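Long-range contacts in glycolipid-binding domain-containing protein (Pseudomonas aeruginosa, PDB 2H1T), which is of unknown function but may bind glycolipids and take part in glycolipid metabolism: residues Y50-H59 with S108-R118; P141-T149 with Y156-S164. One frame throughout, in Å; residues are numbered along the deposited sequence. Where two conformers were deposited one is given.

Contact 1. Residues Y50-H59 with S108-R118; sequences YRLRWDADWH and SPFTNTFPIRR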
loop_
_atom_site.group_PDB
_atom_site.type_symbol
_atom_site.label_atom_id
_atom_site.label_comp_id
_atom_site.label_asym_id
_atom_site.label_seq_id
_atom_site.Cartn_x
_atom_site.Cartn_y
_atom_site.Cartn_z
ATOM N N TYR A 50 -11.189 -4.580 5.956
ATOM C CA TYR A 50 -12.559 -5.010 5.992
ATOM C C TYR A 50 -12.830 -6.030 7.070
ATOM O O TYR A 50 -11.921 -6.715 7.533
ATOM C CB TYR A 50 -12.992 -5.517 4.613
ATOM C CG TYR A 50 -12.442 -6.884 4.178
ATOM C CD1 TYR A 50 -13.043 -8.094 4.579
ATOM C CD2 TYR A 50 -11.387 -6.975 3.264
ATOM C CE1 TYR A 50 -12.530 -9.328 4.148
ATOM C CE2 TYR A 50 -10.917 -8.214 2.798
ATOM C CZ TYR A 50 -11.501 -9.374 3.241
ATOM O OH TYR A 50 -11.015 -10.587 2.773
ATOM N N ARG A 51 -14.090 -6.111 7.451
ATOM C CA ARG A 51 -14.514 -7.122 8.407
ATOM C C ARG A 51 -15.797 -7.743 7.915
ATOM O O ARG A 51 -16.724 -7.017 7.540
ATOM C CB ARG A 51 -14.677 -6.494 9.803
ATOM C CG ARG A 51 -15.280 -7.470 10.865
ATOM C CD ARG A 51 -15.471 -6.830 12.254
ATOM N NE ARG A 51 -16.321 -5.633 12.248
ATOM C CZ ARG A 51 -17.657 -5.620 12.326
ATOM N NH1 ARG A 51 -18.371 -6.757 12.388
ATOM N NH2 ARG A 51 -18.292 -4.448 12.330
ATOM N N LEU A 52 -15.839 -9.072 7.909
ATOM C CA LEU A 52 -17.045 -9.825 7.585
ATOM C C LEU A 52 -17.502 -10.631 8.779
ATOM O O LEU A 52 -16.691 -11.119 9.573
ATOM C CB LEU A 52 -16.815 -10.767 6.388
ATOM C CG LEU A 52 -16.209 -10.123 5.135
ATOM C CD1 LEU A 52 -15.966 -11.201 4.052
ATOM C CD2 LEU A 52 -17.087 -8.960 4.649
ATOM N N ARG A 53 -18.820 -10.745 8.915
ATOM C CA ARG A 53 -19.410 -11.542 9.971
ATOM C C ARG A 53 -20.518 -12.374 9.341
ATOM O O ARG A 53 -21.299 -11.870 8.533
ATOM C CB ARG A 53 -19.929 -10.654 11.101
ATOM C CG ARG A 53 -20.652 -11.408 12.225
ATOM C CD ARG A 53 -21.114 -10.488 13.390
ATOM N NE ARG A 53 -22.094 -9.500 12.937
ATOM C CZ ARG A 53 -23.386 -9.749 12.738
ATOM N NH1 ARG A 53 -23.882 -10.959 12.944
ATOM N NH2 ARG A 53 -24.193 -8.786 12.326
ATOM N N TRP A 54 -20.584 -13.645 9.716
ATOM C CA TRP A 54 -21.566 -14.584 9.116
ATOM C C TRP A 54 -22.236 -15.393 10.196
ATOM O O TRP A 54 -21.824 -15.309 11.355
ATOM C CB TRP A 54 -20.875 -15.507 8.124
ATOM C CG TRP A 54 -19.673 -16.186 8.644
ATOM C CD1 TRP A 54 -19.619 -17.415 9.219
ATOM C CD2 TRP A 54 -18.326 -15.675 8.642
ATOM N NE1 TRP A 54 -18.329 -17.713 9.573
ATOM C CE2 TRP A 54 -17.509 -16.680 9.203
ATOM C CE3 TRP A 54 -17.716 -14.509 8.129
ATOM C CZ2 TRP A 54 -16.126 -16.536 9.334
ATOM C CZ3 TRP A 54 -16.327 -14.375 8.240
ATOM C CH2 TRP A 54 -15.552 -15.371 8.872
ATOM N N ASP A 55 -23.291 -16.134 9.838
ATOM C CA ASP A 55 -23.985 -16.973 10.808
ATOM C C ASP A 55 -23.429 -18.396 10.905
ATOM O O ASP A 55 -22.409 -18.718 10.287
ATOM C CB ASP A 55 -25.498 -16.991 10.518
ATOM C CG ASP A 55 -25.847 -17.715 9.237
ATOM O OD1 ASP A 55 -25.015 -18.476 8.677
ATOM O OD2 ASP A 55 -26.996 -17.548 8.802
ATOM N N ALA A 56 -24.118 -19.245 11.674
ATOM C CA ALA A 56 -23.667 -20.619 11.888
ATOM C C ALA A 56 -23.587 -21.391 10.593
ATOM O O ALA A 56 -22.903 -22.396 10.534
ATOM C CB ALA A 56 -24.615 -21.351 12.851
ATOM N N ASP A 57 -24.302 -20.941 9.559
ATOM C CA ASP A 57 -24.356 -21.667 8.316
ATOM C C ASP A 57 -23.525 -21.039 7.225
ATOM O O ASP A 57 -23.596 -21.456 6.068
ATOM C CB ASP A 57 -25.808 -21.826 7.887
ATOM C CG ASP A 57 -26.606 -22.622 8.893
ATOM O OD1 ASP A 57 -26.147 -23.710 9.290
ATOM O OD2 ASP A 57 -27.673 -22.155 9.328
ATOM N N TRP A 58 -22.666 -20.099 7.637
ATOM C CA TRP A 58 -21.780 -19.351 6.751
ATOM C C TRP A 58 -22.518 -18.425 5.779
ATOM O O TRP A 58 -21.977 -18.095 4.725
ATOM C CB TRP A 58 -20.812 -20.303 6.026
ATOM C CG TRP A 58 -19.700 -20.754 6.891
ATOM C CD1 TRP A 58 -19.743 -21.745 7.826
ATOM C CD2 TRP A 58 -18.365 -20.228 6.921
ATOM N NE1 TRP A 58 -18.511 -21.881 8.428
ATOM C CE2 TRP A 58 -17.650 -20.955 7.898
ATOM C CE3 TRP A 58 -17.702 -19.213 6.223
ATOM C CZ2 TRP A 58 -16.302 -20.685 8.197
ATOM C CZ3 TRP A 58 -16.378 -18.947 6.530
ATOM C CH2 TRP A 58 -15.692 -19.691 7.497
ATOM N N HIS A 59 -23.745 -18.018 6.132
ATOM C CA HIS A 59 -24.409 -16.896 5.451
ATOM C C HIS A 59 -23.873 -15.568 5.976
ATOM O O HIS A 59 -23.907 -15.315 7.166
ATOM C CB HIS A 59 -25.907 -16.907 5.670
ATOM C CG HIS A 59 -26.604 -18.110 5.137
ATOM N ND1 HIS A 59 -27.814 -18.032 4.477
ATOM C CD2 HIS A 59 -26.277 -19.424 5.169
ATOM C CE1 HIS A 59 -28.195 -19.246 4.112
ATOM N NE2 HIS A 59 -27.287 -20.111 4.529
ATOM N N SER A 108 -9.491 -10.705 -3.546
ATOM C CA SER A 108 -9.275 -11.582 -2.385
ATOM C C SER A 108 -9.749 -12.994 -2.615
ATOM O O SER A 108 -10.916 -13.233 -2.913
ATOM C CB SER A 108 -9.924 -11.049 -1.118
ATOM O OG SER A 108 -9.805 -11.973 -0.033
ATOM N N PRO A 109 -8.864 -13.966 -2.369
ATOM C CA PRO A 109 -9.363 -15.342 -2.506
ATOM C C PRO A 109 -10.051 -15.845 -1.231
ATOM O O PRO A 109 -10.600 -16.980 -1.188
ATOM C CB PRO A 109 -8.083 -16.117 -2.803
ATOM C CG PRO A 109 -7.078 -15.421 -2.032
ATOM C CD PRO A 109 -7.421 -13.942 -2.069
ATOM N N PHE A 110 -10.072 -15.009 -0.199
ATOM C CA PHE A 110 -10.832 -15.376 1.021
ATOM C C PHE A 110 -12.272 -15.716 0.710
ATOM O O PHE A 110 -12.796 -16.744 1.185
ATOM C CB PHE A 110 -10.815 -14.298 2.092
ATOM C CG PHE A 110 -11.664 -14.633 3.301
ATOM C CD1 PHE A 110 -11.524 -15.870 3.966
ATOM C CD2 PHE A 110 -12.559 -13.744 3.786
ATOM C CE1 PHE A 110 -12.294 -16.197 5.069
ATOM C CE2 PHE A 110 -13.337 -14.075 4.895
ATOM C CZ PHE A 110 -13.205 -15.294 5.530
ATOM N N THR A 111 -12.915 -14.872 -0.094
ATOM C CA THR A 111 -14.361 -14.961 -0.220
ATOM C C THR A 111 -14.879 -16.211 -0.935
ATOM O O THR A 111 -16.036 -16.563 -0.796
ATOM C CB THR A 111 -14.960 -13.673 -0.832
ATOM O OG1 THR A 111 -14.358 -13.377 -2.110
ATOM C CG2 THR A 111 -14.752 -12.508 0.136
ATOM N N ASN A 112 -13.997 -16.932 -1.625
ATOM C CA ASN A 112 -14.356 -18.218 -2.225
ATOM C C ASN A 112 -14.756 -19.255 -1.156
ATOM O O ASN A 112 -15.442 -20.228 -1.440
ATOM C CB ASN A 112 -13.187 -18.747 -3.039
ATOM C CG ASN A 112 -12.872 -17.893 -4.261
ATOM O OD1 ASN A 112 -11.987 -17.032 -4.224
ATOM N ND2 ASN A 112 -13.640 -18.065 -5.297
ATOM N N THR A 113 -14.324 -19.023 0.078
ATOM C CA THR A 113 -14.654 -19.913 1.186
ATOM C C THR A 113 -16.139 -19.925 1.511
ATOM O O THR A 113 -16.682 -20.969 1.857
ATOM C CB THR A 113 -13.820 -19.525 2.407
ATOM O OG1 THR A 113 -12.454 -19.745 2.086
ATOM C CG2 THR A 113 -14.164 -20.369 3.635
ATOM N N PHE A 114 -16.830 -18.827 1.254
ATOM C CA PHE A 114 -18.250 -18.735 1.637
ATOM C C PHE A 114 -19.116 -19.742 0.921
ATOM O O PHE A 114 -19.778 -20.530 1.609
ATOM C CB PHE A 114 -18.766 -17.296 1.537
ATOM C CG PHE A 114 -18.164 -16.403 2.596
ATOM C CD1 PHE A 114 -18.579 -16.513 3.929
ATOM C CD2 PHE A 114 -17.130 -15.535 2.301
ATOM C CE1 PHE A 114 -18.024 -15.724 4.934
ATOM C CE2 PHE A 114 -16.545 -14.755 3.319
ATOM C CZ PHE A 114 -16.975 -14.863 4.627
ATOM N N PRO A 115 -19.137 -19.728 -0.441
ATOM C CA PRO A 115 -19.978 -20.738 -1.091
ATOM C C PRO A 115 -19.561 -22.163 -0.751
ATOM O O PRO A 115 -20.421 -23.020 -0.561
ATOM C CB PRO A 115 -19.834 -20.432 -2.581
ATOM C CG PRO A 115 -19.424 -18.984 -2.636
ATOM C CD PRO A 115 -18.555 -18.795 -1.411
ATOM N N ILE A 116 -18.249 -22.392 -0.617
ATOM C CA ILE A 116 -17.751 -23.711 -0.266
ATOM C C ILE A 116 -18.318 -24.183 1.064
ATOM O O ILE A 116 -18.808 -25.289 1.161
ATOM C CB ILE A 116 -16.220 -23.751 -0.279
ATOM C CG1 ILE A 116 -15.742 -23.638 -1.731
ATOM C CG2 ILE A 116 -15.669 -25.086 0.268
ATOM C CD1 ILE A 116 -14.295 -23.183 -1.847
ATOM N N ARG A 117 -18.259 -23.329 2.076
ATOM C CA ARG A 117 -18.668 -23.725 3.415
ATOM C C ARG A 117 -20.167 -23.707 3.523
ATOM O O ARG A 117 -20.737 -24.519 4.251
ATOM C CB ARG A 117 -18.048 -22.816 4.473
ATOM C CG ARG A 117 -16.562 -22.964 4.640
ATOM C CD ARG A 117 -16.216 -24.339 5.221
ATOM N NE ARG A 117 -16.578 -24.437 6.640
ATOM C CZ ARG A 117 -15.772 -24.113 7.659
ATOM N NH1 ARG A 117 -14.539 -23.693 7.451
ATOM N NH2 ARG A 117 -16.195 -24.214 8.908
ATOM N N ARG A 118 -20.807 -22.762 2.846
ATOM C CA ARG A 118 -22.262 -22.644 2.933
ATOM C C ARG A 118 -22.996 -23.800 2.219
ATOM O O ARG A 118 -23.967 -24.354 2.766
ATOM C CB ARG A 118 -22.745 -21.278 2.390
ATOM C CG ARG A 118 -24.236 -21.083 2.493
ATOM C CD ARG A 118 -24.677 -19.700 2.092
ATOM N NE ARG A 118 -24.292 -19.488 0.698
ATOM C CZ ARG A 118 -24.944 -19.968 -0.362
ATOM N NH1 ARG A 118 -26.035 -20.738 -0.224
ATOM N NH2 ARG A 118 -24.462 -19.740 -1.580
HETATM O O HOH W 1 -24.944 -23.750 5.106
HETATM O O HOH W 2 -27.508 -22.181 1.950
#
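D57 and R118 are joined by a water that donates to two backbone carbonyls, lying 2.8 Å from D57 O and 2.6 Å from R118 O. It ties the type I turn D55-W58, at the end of strand 45-54, to the helix. D57 N closes an Asx turn on D55 OD1, and H59 N reaches the same oxygen from the opposite face of the carboxylate. R117 CB sits over one face of W58, 3.6 Å from the centroid of the five-membered ring, while W54 NE1 lies over the centre of the opposite face and F114 CD1 meets the edge in plane. Bends at chi2 (-67°) and chi3 (-72°) bring one face of the R117 guanidinium onto W58 CZ2, tilted against the indole, and its NH1 bonds to Q175 O. F114 turns its own edge to W54 in an edge-to-face pair with planes at 76°, F114 CE1 coming 3.4 Å from W54 CE3. L52 CD1 touches F114 CE2 at 3.7 Å. Beyond the indole, R118 CD lies over the imidazole of H59, 3.7 Å from its centroid, as R118 reaches on to a salt bridge with D102. At the far end Y50 OH and S108 OG both bond to E22. The helix is thus held to the six-stranded sheet chiefly by aromatic and CH-pi packing, with polar ends satisfied largely by water or by other parts of the chain.

Contact 2. Residues P141-T149 with Y156-S164; sequences PRSMRQAYT and YLYENLEGS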
loop_
_atom_site.group_PDB
_atom_site.type_symbol
_atom_site.label_atom_id
_atom_site.label_comp_id
_atom_site.label_asym_id
_atom_site.label_seq_id
_atom_site.Cartn_x
_atom_site.Cartn_y
_atom_site.Cartn_z
ATOM N N PRO A 141 -20.951 -2.241 -5.067
ATOM C CA PRO A 141 -21.358 -3.639 -5.251
ATOM C C PRO A 141 -22.279 -3.886 -6.427
ATOM O O PRO A 141 -23.059 -2.996 -6.820
ATOM C CB PRO A 141 -22.101 -3.967 -3.949
ATOM C CG PRO A 141 -21.547 -2.914 -2.920
ATOM C CD PRO A 141 -21.473 -1.693 -3.802
ATOM N N ARG A 142 -22.201 -5.092 -6.987
ATOM C CA ARG A 142 -23.244 -5.517 -7.906
ATOM C C ARG A 142 -23.429 -6.995 -7.890
ATOM O O ARG A 142 -22.474 -7.765 -7.624
ATOM C CB ARG A 142 -22.964 -5.052 -9.315
ATOM C CG ARG A 142 -21.716 -5.613 -9.907
ATOM C CD ARG A 142 -21.374 -4.957 -11.243
ATOM N NE ARG A 142 -20.002 -5.297 -11.654
ATOM C CZ ARG A 142 -19.653 -6.424 -12.258
ATOM N NH1 ARG A 142 -20.558 -7.353 -12.532
ATOM N NH2 ARG A 142 -18.382 -6.630 -12.611
ATOM N N SER A 143 -24.659 -7.403 -8.181
ATOM C CA SER A 143 -24.960 -8.824 -8.264
ATOM C C SER A 143 -24.226 -9.501 -9.432
ATOM O O SER A 143 -24.108 -8.942 -10.525
ATOM C CB SER A 143 -26.464 -9.035 -8.389
ATOM O OG SER A 143 -26.739 -10.409 -8.354
HETATM N N MSE A 144 -23.730 -10.716 -9.192
HETATM C CA MSE A 144 -23.012 -11.478 -10.220
HETATM C C MSE A 144 -23.275 -12.982 -10.093
HETATM O O MSE A 144 -23.099 -13.562 -9.014
HETATM C CB MSE A 144 -21.507 -11.230 -10.148
HETATM C CG MSE A 144 -20.754 -11.929 -11.214
HETATM SE SE MSE A 144 -18.893 -11.779 -10.912
HETATM C CE MSE A 144 -18.726 -9.948 -11.473
ATOM N N ARG A 145 -23.718 -13.577 -11.191
ATOM C CA ARG A 145 -23.997 -15.000 -11.265
ATOM C C ARG A 145 -22.686 -15.783 -11.388
ATOM O O ARG A 145 -21.835 -15.455 -12.206
ATOM C CB ARG A 145 -24.942 -15.304 -12.434
ATOM C CG ARG A 145 -26.377 -14.791 -12.210
ATOM C CD ARG A 145 -27.249 -14.874 -13.450
ATOM N NE ARG A 145 -27.268 -16.238 -13.968
ATOM C CZ ARG A 145 -26.797 -16.625 -15.150
ATOM N NH1 ARG A 145 -26.318 -15.754 -16.037
ATOM N NH2 ARG A 145 -26.860 -17.910 -15.467
ATOM N N GLN A 146 -22.541 -16.794 -10.536
ATOM C CA GLN A 146 -21.324 -17.590 -10.455
ATOM C C GLN A 146 -21.723 -19.045 -10.334
ATOM O O GLN A 146 -22.819 -19.343 -9.902
ATOM C CB GLN A 146 -20.502 -17.190 -9.247
ATOM C CG GLN A 146 -20.092 -15.734 -9.232
ATOM C CD GLN A 146 -19.251 -15.365 -8.054
ATOM O OE1 GLN A 146 -19.116 -16.135 -7.084
ATOM N NE2 GLN A 146 -18.615 -14.197 -8.144
ATOM N N ALA A 147 -20.818 -19.956 -10.680
ATOM C CA ALA A 147 -21.038 -21.370 -10.354
ATOM C C ALA A 147 -19.836 -21.982 -9.650
ATOM O O ALA A 147 -18.664 -21.630 -9.934
ATOM C CB ALA A 147 -21.376 -22.180 -11.599
ATOM N N TYR A 148 -20.149 -22.884 -8.730
ATOM C CA TYR A 148 -19.160 -23.726 -8.075
ATOM C C TYR A 148 -19.492 -25.206 -8.284
ATOM O O TYR A 148 -20.634 -25.653 -8.088
ATOM C CB TYR A 148 -19.121 -23.428 -6.571
ATOM C CG TYR A 148 -18.427 -22.156 -6.147
ATOM C CD1 TYR A 148 -19.034 -20.907 -6.328
ATOM C CD2 TYR A 148 -17.217 -22.207 -5.469
ATOM C CE1 TYR A 148 -18.378 -19.706 -5.897
ATOM C CE2 TYR A 148 -16.572 -21.046 -5.042
ATOM C CZ TYR A 148 -17.158 -19.813 -5.274
ATOM O OH TYR A 148 -16.512 -18.679 -4.853
ATOM N N THR A 149 -18.476 -25.978 -8.687
ATOM C CA THR A 149 -18.595 -27.408 -8.726
ATOM C C THR A 149 -17.501 -28.066 -7.878
ATOM O O THR A 149 -16.310 -27.774 -8.056
ATOM C CB THR A 149 -18.564 -27.877 -10.196
ATOM O OG1 THR A 149 -19.569 -27.138 -10.938
ATOM C CG2 THR A 149 -18.812 -29.361 -10.289
ATOM N N TYR A 156 -12.248 -27.222 -6.189
ATOM C CA TYR A 156 -13.486 -26.662 -6.678
ATOM C C TYR A 156 -13.294 -25.947 -8.020
ATOM O O TYR A 156 -12.340 -25.168 -8.183
ATOM C CB TYR A 156 -14.017 -25.627 -5.664
ATOM C CG TYR A 156 -14.682 -26.287 -4.503
ATOM C CD1 TYR A 156 -13.922 -26.840 -3.471
ATOM C CD2 TYR A 156 -16.078 -26.430 -4.447
ATOM C CE1 TYR A 156 -14.546 -27.508 -2.410
ATOM C CE2 TYR A 156 -16.692 -27.068 -3.349
ATOM C CZ TYR A 156 -15.925 -27.617 -2.365
ATOM O OH TYR A 156 -16.514 -28.280 -1.302
ATOM N N LEU A 157 -14.198 -26.231 -8.962
ATOM C CA LEU A 157 -14.280 -25.467 -10.206
ATOM C C LEU A 157 -15.147 -24.232 -10.039
ATOM O O LEU A 157 -16.350 -24.321 -9.737
ATOM C CB LEU A 157 -14.784 -26.328 -11.344
ATOM C CG LEU A 157 -14.902 -25.670 -12.723
ATOM C CD1 LEU A 157 -13.509 -25.365 -13.297
ATOM C CD2 LEU A 157 -15.711 -26.549 -13.617
ATOM N N TYR A 158 -14.524 -23.077 -10.233
ATOM C CA TYR A 158 -15.205 -21.791 -10.150
ATOM C C TYR A 158 -15.490 -21.346 -11.604
ATOM O O TYR A 158 -14.640 -21.494 -12.465
ATOM C CB TYR A 158 -14.343 -20.718 -9.416
ATOM C CG TYR A 158 -14.954 -19.361 -9.649
ATOM C CD1 TYR A 158 -16.015 -18.915 -8.860
ATOM C CD2 TYR A 158 -14.569 -18.577 -10.758
ATOM C CE1 TYR A 158 -16.635 -17.667 -9.159
ATOM C CE2 TYR A 158 -15.200 -17.399 -11.073
ATOM C CZ TYR A 158 -16.240 -16.952 -10.269
ATOM O OH TYR A 158 -16.833 -15.728 -10.584
ATOM N N GLU A 159 -16.666 -20.810 -11.882
ATOM C CA GLU A 159 -16.986 -20.214 -13.186
ATOM C C GLU A 159 -17.768 -18.891 -13.054
ATOM O O GLU A 159 -18.734 -18.802 -12.294
ATOM C CB GLU A 159 -17.833 -21.167 -14.026
ATOM C CG GLU A 159 -17.278 -22.580 -14.158
ATOM C CD GLU A 159 -18.199 -23.524 -14.883
ATOM O OE1 GLU A 159 -18.187 -23.532 -16.143
ATOM O OE2 GLU A 159 -18.919 -24.278 -14.193
ATOM N N ASN A 160 -17.385 -17.898 -13.842
ATOM C CA ASN A 160 -18.247 -16.742 -14.091
ATOM C C ASN A 160 -19.424 -17.131 -14.975
ATOM O O ASN A 160 -19.240 -17.789 -16.023
ATOM C CB ASN A 160 -17.461 -15.648 -14.815
ATOM C CG ASN A 160 -18.328 -14.437 -15.182
ATOM O OD1 ASN A 160 -18.937 -14.384 -16.274
ATOM N ND2 ASN A 160 -18.367 -13.447 -14.289
ATOM N N LEU A 161 -20.608 -16.671 -14.605
ATOM C CA LEU A 161 -21.778 -16.911 -15.435
ATOM C C LEU A 161 -22.256 -15.677 -16.173
ATOM O O LEU A 161 -23.279 -15.741 -16.849
ATOM C CB LEU A 161 -22.910 -17.558 -14.622
ATOM C CG LEU A 161 -22.642 -18.902 -13.957
ATOM C CD1 LEU A 161 -23.930 -19.490 -13.376
ATOM C CD2 LEU A 161 -22.057 -19.882 -14.900
ATOM N N GLU A 162 -21.544 -14.555 -16.123
ATOM C CA GLU A 162 -22.119 -13.346 -16.746
ATOM C C GLU A 162 -21.667 -13.046 -18.173
ATOM O O GLU A 162 -22.236 -12.156 -18.824
ATOM C CB GLU A 162 -21.923 -12.100 -15.876
ATOM C CG GLU A 162 -22.494 -12.199 -14.493
ATOM C CD GLU A 162 -23.981 -11.928 -14.393
ATOM O OE1 GLU A 162 -24.568 -11.320 -15.306
ATOM O OE2 GLU A 162 -24.579 -12.308 -13.371
ATOM N N GLY A 163 -20.691 -13.791 -18.696
ATOM C CA GLY A 163 -20.293 -13.615 -20.092
ATOM C C GLY A 163 -18.813 -13.700 -20.381
ATOM O O GLY A 163 -18.451 -14.041 -21.508
ATOM N N SER A 164 -17.957 -13.378 -19.401
ATOM C CA SER A 164 -16.471 -13.560 -19.539
ATOM C C SER A 164 -16.006 -14.997 -19.832
ATOM O O SER A 164 -14.933 -15.208 -20.366
ATOM C CB SER A 164 -15.758 -13.161 -18.253
ATOM O OG SER A 164 -16.008 -14.137 -17.264
HETATM O O HOH W 3 -26.787 -12.461 -15.853
HETATM O O HOH W 4 -18.664 -24.726 -11.549
#
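Backbone hydrogen bonds set the register between R145-T149 and L157-L161. A147 and E159 form a hydrogen-bonded antiparallel pair, A147 N lying 2.9 Å from E159 O, and T149 with L157 forms another, L157 N standing 2.8 Å from T149 O. Past N160 the ladder changes character. L161 N still reaches R145 O, but from well above the carbonyl plane, and the amide of R145 turns to a side chain instead: R145 N donates to E162 OE2 over 2.7 Å, nearly straight at 162°, using the anti lone pair of the carboxylate. A bend at chi2 of E162 carries that carboxylate back toward the strand, and an Asx turn, in which E162 N donates to N160 OD1, fixes the corner behind it.

Aromatic contacts occupy the face bearing Q146, Y148 and Y158. The Y158 ring sets CD1 over the face of Y148, 3.9 Å from Y148 CZ, in a T-shaped pair with planes at 81°, carried there by a chi1 of 167° that places CG opposite the backbone N. The amide of Q146 stands at the edge of Y158, and its NE2 is held by D104.

A147, T149, L157 and E159 point to the opposite face. Beside A147, L161 CD2 packs 4.1 Å from A147 CB, while L161 CB lies over one face of the R145 guanidinium. On the face of T149 and E159 a water accepts from T149 OG1 and donates to L157 O and to E159 OE2, 2.7 Å from the latter. E159 also forms salt bridges with K167 and R126, so its carboxylate ties the hairpin to both flanking strands. Together these interactions make a tightly paired antiparallel beta hairpin in the interior of the mixed sheet.

How the contacts relate
The centres of contacts 1 and 2 lie about 16 Å apart, and segment 108-118 of contact 1 is what joins them. Its F110 and F114 pack against the six-stranded sheet, whereas P115 and I116 meet the hairpin of contact 2: P115 CG is 3.5 Å from Y148 CE1, and I116 CG2 is 3.7 Å from Y156 OH. Strand 102-106 serves both, since D102 pairs with R118 and D104 with Q146. Small molecules, probably from the crystallisation liquor, sit near each: ethanediol about 5 Å from the side chain of Y50, and methylpentanediol hydrogen-bonded to Y158 OH. These may mark pockets, although no glycolipid site is established here.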